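Local atomic coordinates of p800 reaction center core protein (PDB entry 5V8K), a protein that forms the core of a symmetric, homodimeric photosynthetic reaction center, holding bacteriochlorophylls g and g' within the membrane and binding a 4Fe-4S cluster. Residues Gln262-Met273 with Phe587-Ala598. Residues are numbered along the deposited sequence; the frame is centred on the assembly and turned at random.
Sequences QAILGHLVMGIM and FKMTIVCMWALA. With CA (calcium ion), chain B; GBF (Bacteriochlorophyll g), chain C.
Touching from Q262 against A598 at one end to M273 against F587 and K588 at the other, the helical segments 262-273 and 587-598 run nearly antiparallel (159°), their axes 10.2 Å apart at closest approach. From Q262, NE2 donates to A598 O (3.1 Å), arriving above the carbonyl plane, while CB lies 3.5 Å from CH2 of W595. With chi1 at -168°, trans to the backbone nitrogen, W595 carries its indole across to 262-273; Q262 O meets the ring edge, and CBA of a bacteriochlorophyll g covers one face. Shortening Q262 to an alanine is likely to leave A598 O without this donor and to lose the packing of CG against the indole and A598 CB. The preceding carbonyl, L597 O, binds calcium together with D460 and Q509. L265 CD2 packs obliquely against the indole, V269 CG2 meets I591 CD1 tip to tip, and V269 CG1 lies 4.0 Å from F587 CE2. K588 NZ passes M273 SD and donates to a water (2.7 Å) that ligates the pigment magnesium. The interface is thus an apolar seam with one direct hydrogen bond beside the calcium site, flanked by a bacteriochlorophyll whose axial ligand is a lysine-held water.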
loop_
_atom_site.group_PDB
_atom_site.type_symbol
_atom_site.label_atom_id
_atom_site.label_comp_id
_atom_site.label_asym_id
_atom_site.label_seq_id
_atom_site.Cartn_x
_atom_site.Cartn_y
_atom_site.Cartn_z
ATOM N N GLN A 262 21.510 8.349 -10.297
ATOM C CA GLN A 262 20.324 8.401 -11.156
ATOM C C GLN A 262 20.497 7.496 -12.370
ATOM O O GLN A 262 19.584 6.739 -12.729
ATOM C CB GLN A 262 20.031 9.829 -11.600
ATOM C CG GLN A 262 19.427 10.692 -10.513
ATOM C CD GLN A 262 19.472 12.199 -10.832
ATOM O OE1 GLN A 262 19.378 12.609 -11.984
ATOM N NE2 GLN A 262 19.578 13.010 -9.806
ATOM N N ALA A 263 21.676 7.515 -12.981
ATOM C CA ALA A 263 21.939 6.630 -14.106
ATOM C C ALA A 263 21.889 5.171 -13.681
ATOM O O ALA A 263 21.409 4.305 -14.424
ATOM C CB ALA A 263 23.293 6.934 -14.706
ATOM N N ILE A 264 22.407 4.882 -12.495
ATOM C CA ILE A 264 22.422 3.522 -11.969
ATOM C C ILE A 264 21.000 3.023 -11.773
ATOM O O ILE A 264 20.653 1.909 -12.169
ATOM C CB ILE A 264 23.225 3.475 -10.658
ATOM C CG1 ILE A 264 24.707 3.561 -10.982
ATOM C CG2 ILE A 264 22.920 2.185 -9.863
ATOM C CD1 ILE A 264 25.568 3.750 -9.787
ATOM N N LEU A 265 20.158 3.841 -11.159
ATOM C CA LEU A 265 18.797 3.422 -10.915
ATOM C C LEU A 265 18.078 3.171 -12.224
ATOM O O LEU A 265 17.371 2.170 -12.354
ATOM C CB LEU A 265 18.066 4.438 -10.051
ATOM C CG LEU A 265 16.618 4.077 -9.695
ATOM C CD1 LEU A 265 16.498 2.699 -8.934
ATOM C CD2 LEU A 265 16.015 5.175 -8.889
ATOM N N GLY A 266 18.299 4.034 -13.229
ATOM C CA GLY A 266 17.727 3.786 -14.540
ATOM C C GLY A 266 18.149 2.463 -15.143
ATOM O O GLY A 266 17.321 1.741 -15.700
ATOM N N HIS A 267 19.428 2.112 -15.025
ATOM C CA HIS A 267 19.911 0.882 -15.653
ATOM C C HIS A 267 19.554 -0.366 -14.843
ATOM O O HIS A 267 19.361 -1.435 -15.424
ATOM C CB HIS A 267 21.413 0.959 -15.879
ATOM C CG HIS A 267 21.780 1.885 -16.995
ATOM N ND1 HIS A 267 21.804 3.253 -16.845
ATOM C CD2 HIS A 267 22.053 1.646 -18.301
ATOM C CE1 HIS A 267 22.112 3.817 -18.002
ATOM N NE2 HIS A 267 22.245 2.865 -18.902
ATOM N N LEU A 268 19.451 -0.241 -13.523
ATOM C CA LEU A 268 18.954 -1.332 -12.696
ATOM C C LEU A 268 17.515 -1.680 -13.049
ATOM O O LEU A 268 17.165 -2.853 -13.225
ATOM C CB LEU A 268 19.063 -0.925 -11.225
ATOM C CG LEU A 268 18.382 -1.810 -10.232
ATOM C CD1 LEU A 268 18.943 -3.210 -10.383
ATOM C CD2 LEU A 268 18.570 -1.233 -8.837
ATOM N N VAL A 269 16.711 -0.650 -13.121
ATOM C CA VAL A 269 15.299 -0.840 -13.371
ATOM C C VAL A 269 15.062 -1.409 -14.810
ATOM O O VAL A 269 14.357 -2.370 -15.027
ATOM C CB VAL A 269 14.413 0.424 -13.182
ATOM C CG1 VAL A 269 12.994 0.178 -13.632
ATOM C CG2 VAL A 269 14.488 0.979 -11.769
ATOM N N MET A 270 15.730 -0.826 -15.788
ATOM C CA MET A 270 15.543 -1.251 -17.180
ATOM C C MET A 270 16.086 -2.676 -17.357
ATOM O O MET A 270 15.607 -3.445 -18.142
ATOM C CB MET A 270 16.197 -0.321 -18.250
ATOM C CG MET A 270 15.596 1.054 -18.372
ATOM S SD MET A 270 14.009 0.965 -19.166
ATOM C CE MET A 270 13.965 2.474 -20.075
ATOM N N GLY A 271 17.179 -2.964 -16.695
ATOM C CA GLY A 271 17.743 -4.305 -16.773
ATOM C C GLY A 271 16.794 -5.355 -16.215
ATOM O O GLY A 271 16.583 -6.402 -16.826
ATOM N N ILE A 272 16.168 -5.067 -15.081
ATOM C CA ILE A 272 15.201 -6.001 -14.510
ATOM C C ILE A 272 14.051 -6.200 -15.486
ATOM O O ILE A 272 13.542 -7.315 -15.673
ATOM C CB ILE A 272 14.680 -5.487 -13.160
ATOM C CG1 ILE A 272 15.791 -5.506 -12.090
ATOM C CG2 ILE A 272 13.465 -6.277 -12.698
ATOM C CD1 ILE A 272 16.352 -6.833 -11.754
ATOM N N MET A 273 13.633 -5.096 -16.084
ATOM C CA MET A 273 12.496 -5.116 -17.022
ATOM C C MET A 273 12.831 -5.994 -18.278
ATOM O O MET A 273 12.011 -6.742 -18.774
ATOM C CB MET A 273 11.959 -3.706 -17.446
ATOM C CG MET A 273 11.237 -2.898 -16.387
ATOM S SD MET A 273 11.209 -1.150 -16.737
ATOM C CE MET A 273 10.153 -1.032 -18.149
ATOM N N PHE A 587 4.110 -0.857 -10.307
ATOM C CA PHE A 587 5.559 -0.957 -10.485
ATOM C C PHE A 587 6.219 0.443 -10.756
ATOM O O PHE A 587 7.127 0.858 -10.106
ATOM C CB PHE A 587 5.996 -1.929 -11.598
ATOM C CG PHE A 587 7.498 -2.100 -11.729
ATOM C CD1 PHE A 587 8.208 -2.864 -10.826
ATOM C CD2 PHE A 587 8.210 -1.535 -12.777
ATOM C CE1 PHE A 587 9.543 -3.037 -10.964
ATOM C CE2 PHE A 587 9.548 -1.714 -12.896
ATOM C CZ PHE A 587 10.212 -2.474 -11.995
ATOM N N LYS A 588 5.710 1.175 -11.728
ATOM C CA LYS A 588 6.308 2.451 -12.104
ATOM C C LYS A 588 6.093 3.524 -11.048
ATOM O O LYS A 588 6.952 4.385 -10.867
ATOM C CB LYS A 588 5.773 2.921 -13.456
ATOM C CG LYS A 588 6.435 2.198 -14.633
ATOM C CD LYS A 588 7.972 2.423 -14.627
ATOM C CE LYS A 588 8.712 1.819 -15.809
ATOM N NZ LYS A 588 10.175 2.273 -15.706
ATOM N N MET A 589 4.941 3.546 -10.379
ATOM C CA MET A 589 4.773 4.543 -9.320
ATOM C C MET A 589 5.714 4.280 -8.140
ATOM O O MET A 589 6.188 5.228 -7.497
ATOM C CB MET A 589 3.323 4.600 -8.852
ATOM C CG MET A 589 2.338 5.191 -9.854
ATOM S SD MET A 589 2.735 6.846 -10.423
ATOM C CE MET A 589 3.413 6.396 -11.969
ATOM N N THR A 590 6.018 3.018 -7.861
ATOM C CA THR A 590 7.062 2.718 -6.887
ATOM C C THR A 590 8.397 3.278 -7.356
ATOM O O THR A 590 9.120 3.929 -6.593
ATOM C CB THR A 590 7.172 1.217 -6.679
ATOM O OG1 THR A 590 5.927 0.686 -6.166
ATOM C CG2 THR A 590 8.270 0.932 -5.731
ATOM N N ILE A 591 8.720 3.073 -8.632
ATOM C CA ILE A 591 9.967 3.592 -9.182
ATOM C C ILE A 591 10.004 5.133 -9.130
ATOM O O ILE A 591 11.061 5.723 -8.882
ATOM C CB ILE A 591 10.179 3.054 -10.615
ATOM C CG1 ILE A 591 10.298 1.529 -10.649
ATOM C CG2 ILE A 591 11.455 3.642 -11.219
ATOM C CD1 ILE A 591 11.164 0.920 -9.596
ATOM N N VAL A 592 8.864 5.806 -9.347
ATOM C CA VAL A 592 8.825 7.275 -9.261
ATOM C C VAL A 592 9.237 7.730 -7.866
ATOM O O VAL A 592 9.975 8.710 -7.696
ATOM C CB VAL A 592 7.425 7.818 -9.596
ATOM C CG1 VAL A 592 7.262 9.254 -9.089
ATOM C CG2 VAL A 592 7.142 7.723 -11.089
ATOM N N CYS A 593 8.733 7.037 -6.847
ATOM C CA CYS A 593 9.042 7.382 -5.466
ATOM C C CYS A 593 10.535 7.225 -5.206
ATOM O O CYS A 593 11.173 8.108 -4.607
ATOM C CB CYS A 593 8.215 6.506 -4.541
ATOM S SG CYS A 593 6.438 6.928 -4.519
ATOM N N MET A 594 11.123 6.147 -5.737
ATOM C CA MET A 594 12.551 5.907 -5.590
ATOM C C MET A 594 13.343 6.935 -6.370
ATOM O O MET A 594 14.410 7.362 -5.934
ATOM C CB MET A 594 12.894 4.486 -6.041
ATOM C CG MET A 594 12.279 3.397 -5.128
ATOM S SD MET A 594 12.700 1.780 -5.748
ATOM C CE MET A 594 14.235 1.738 -4.931
ATOM N N TRP A 595 12.818 7.358 -7.517
ATOM C CA TRP A 595 13.430 8.435 -8.279
ATOM C C TRP A 595 13.498 9.734 -7.463
ATOM O O TRP A 595 14.518 10.416 -7.461
ATOM C CB TRP A 595 12.678 8.627 -9.581
ATOM C CG TRP A 595 13.491 9.503 -10.454
ATOM C CD1 TRP A 595 13.355 10.847 -10.624
ATOM C CD2 TRP A 595 14.636 9.106 -11.207
ATOM N NE1 TRP A 595 14.338 11.311 -11.461
ATOM C CE2 TRP A 595 15.134 10.262 -11.846
ATOM C CE3 TRP A 595 15.277 7.888 -11.419
ATOM C CZ2 TRP A 595 16.258 10.238 -12.638
ATOM C CZ3 TRP A 595 16.392 7.857 -12.214
ATOM C CH2 TRP A 595 16.874 9.026 -12.827
ATOM N N ALA A 596 12.450 10.058 -6.709
ATOM C CA ALA A 596 12.530 11.174 -5.767
ATOM C C ALA A 596 13.723 11.051 -4.840
ATOM O O ALA A 596 14.448 12.026 -4.621
ATOM C CB ALA A 596 11.247 11.272 -4.969
ATOM N N LEU A 597 13.942 9.859 -4.285
ATOM C CA LEU A 597 15.099 9.609 -3.453
ATOM C C LEU A 597 16.392 9.793 -4.215
ATOM O O LEU A 597 17.411 10.147 -3.610
ATOM C CB LEU A 597 15.064 8.168 -2.854
ATOM C CG LEU A 597 13.944 7.823 -1.900
ATOM C CD1 LEU A 597 13.967 6.328 -1.626
ATOM C CD2 LEU A 597 14.127 8.629 -0.646
ATOM N N ALA A 598 16.407 9.474 -5.506
ATOM C CA ALA A 598 17.598 9.681 -6.332
ATOM C C ALA A 598 17.843 11.145 -6.700
ATOM O O ALA A 598 18.956 11.488 -7.128
ATOM C CB ALA A 598 17.493 8.858 -7.608
HETATM CA CA CA B . 19.351 10.293 -2.262
HETATM MG MG GBF C . 11.267 5.183 -18.343
HETATM C CHA GBF C . 14.664 6.119 -18.496
HETATM C CHB GBF C . 11.317 5.841 -15.101
HETATM C CHC GBF C . 7.784 5.237 -18.575
HETATM C CHD GBF C . 11.388 4.946 -21.948
HETATM N NA GBF C . 12.711 5.602 -17.039
HETATM C C1A GBF C . 14.012 5.934 -17.151
HETATM C C2A GBF C . 14.833 6.131 -15.893
HETATM C C3A GBF C . 13.712 6.012 -14.848
HETATM C C4A GBF C . 12.506 5.803 -15.729
HETATM C CMA GBF C . 13.891 4.823 -13.883
HETATM C CAA GBF C . 15.678 7.418 -15.763
HETATM C CBA GBF C . 14.910 8.756 -15.873
HETATM C CGA GBF C . 14.405 9.019 -17.280
HETATM O O1A GBF C . 15.152 9.126 -18.244
HETATM O O2A GBF C . 12.989 8.920 -17.563
HETATM N NB GBF C . 9.762 5.541 -17.017
HETATM C C1B GBF C . 9.948 5.732 -15.705
HETATM C C2B GBF C . 8.702 5.906 -15.112
HETATM C C3B GBF C . 7.733 5.733 -16.103
HETATM C C4B GBF C . 8.447 5.460 -17.270
HETATM C CMB GBF C . 8.509 6.210 -13.651
HETATM C CAB GBF C . 6.243 5.808 -15.986
HETATM C CBB GBF C . 5.516 6.204 -14.960
HETATM N NC GBF C . 9.932 5.112 -19.901
HETATM C C1C GBF C . 8.587 5.107 -19.817
HETATM C C2C GBF C . 7.650 5.019 -20.972
HETATM C C3C GBF C . 8.835 4.947 -21.858
HETATM C C4C GBF C . 10.087 4.983 -21.241
HETATM C CMC GBF C . 6.789 3.766 -20.891
HETATM C CAC GBF C . 8.723 4.828 -23.341
HETATM C CBC GBF C . 7.384 4.774 -24.029
HETATM N ND GBF C . 12.574 5.338 -19.860
HETATM C C1D GBF C . 12.599 5.302 -21.191
HETATM C C2D GBF C . 13.896 5.732 -22.025
HETATM C C3D GBF C . 14.550 5.990 -20.820
HETATM C C4D GBF C . 13.852 5.812 -19.604
HETATM C CMD GBF C . 14.250 5.814 -23.479
HETATM C CAD GBF C . 15.918 6.386 -20.454
HETATM O OBD GBF C . 16.918 6.800 -21.136
HETATM C CBD GBF C . 16.063 6.356 -18.959
HETATM C CGD GBF C . 17.048 5.305 -18.474
HETATM O O1D GBF C . 17.653 5.471 -17.439
HETATM O O2D GBF C . 17.316 4.066 -19.191
HETATM C CED GBF C . 18.414 3.254 -18.771
HETATM C C1 GBF C . 12.493 9.122 -18.892
HETATM C C2 GBF C . 10.996 8.963 -18.801
HETATM C C3 GBF C . 10.204 8.813 -19.883
HETATM C C4 GBF C . 10.798 8.794 -21.281
HETATM C C5 GBF C . 8.698 8.654 -19.715
HETATM C C6 GBF C . 8.161 8.925 -18.290
HETATM C C7 GBF C . 6.641 8.907 -18.346
HETATM C C8 GBF C . 5.850 9.962 -18.046
HETATM C C9 GBF C . 6.416 11.282 -17.601
HETATM C C10 GBF C . 4.349 9.833 -18.193
HETATM C C11 GBF C . 3.734 9.055 -17.059
HETATM C C12 GBF C . 2.241 8.930 -17.281
HETATM C C13 GBF C . 1.485 8.197 -16.438
HETATM C C14 GBF C . 0.004 8.062 -16.639
HETATM C C15 GBF C . 2.102 7.480 -15.263
HETATM O O HOH W 1 11.361 2.672 -18.087
HETATM O O HOH W 2 21.276 10.640 -0.954
HETATM O O HOH W 3 21.021 9.941 -4.112
#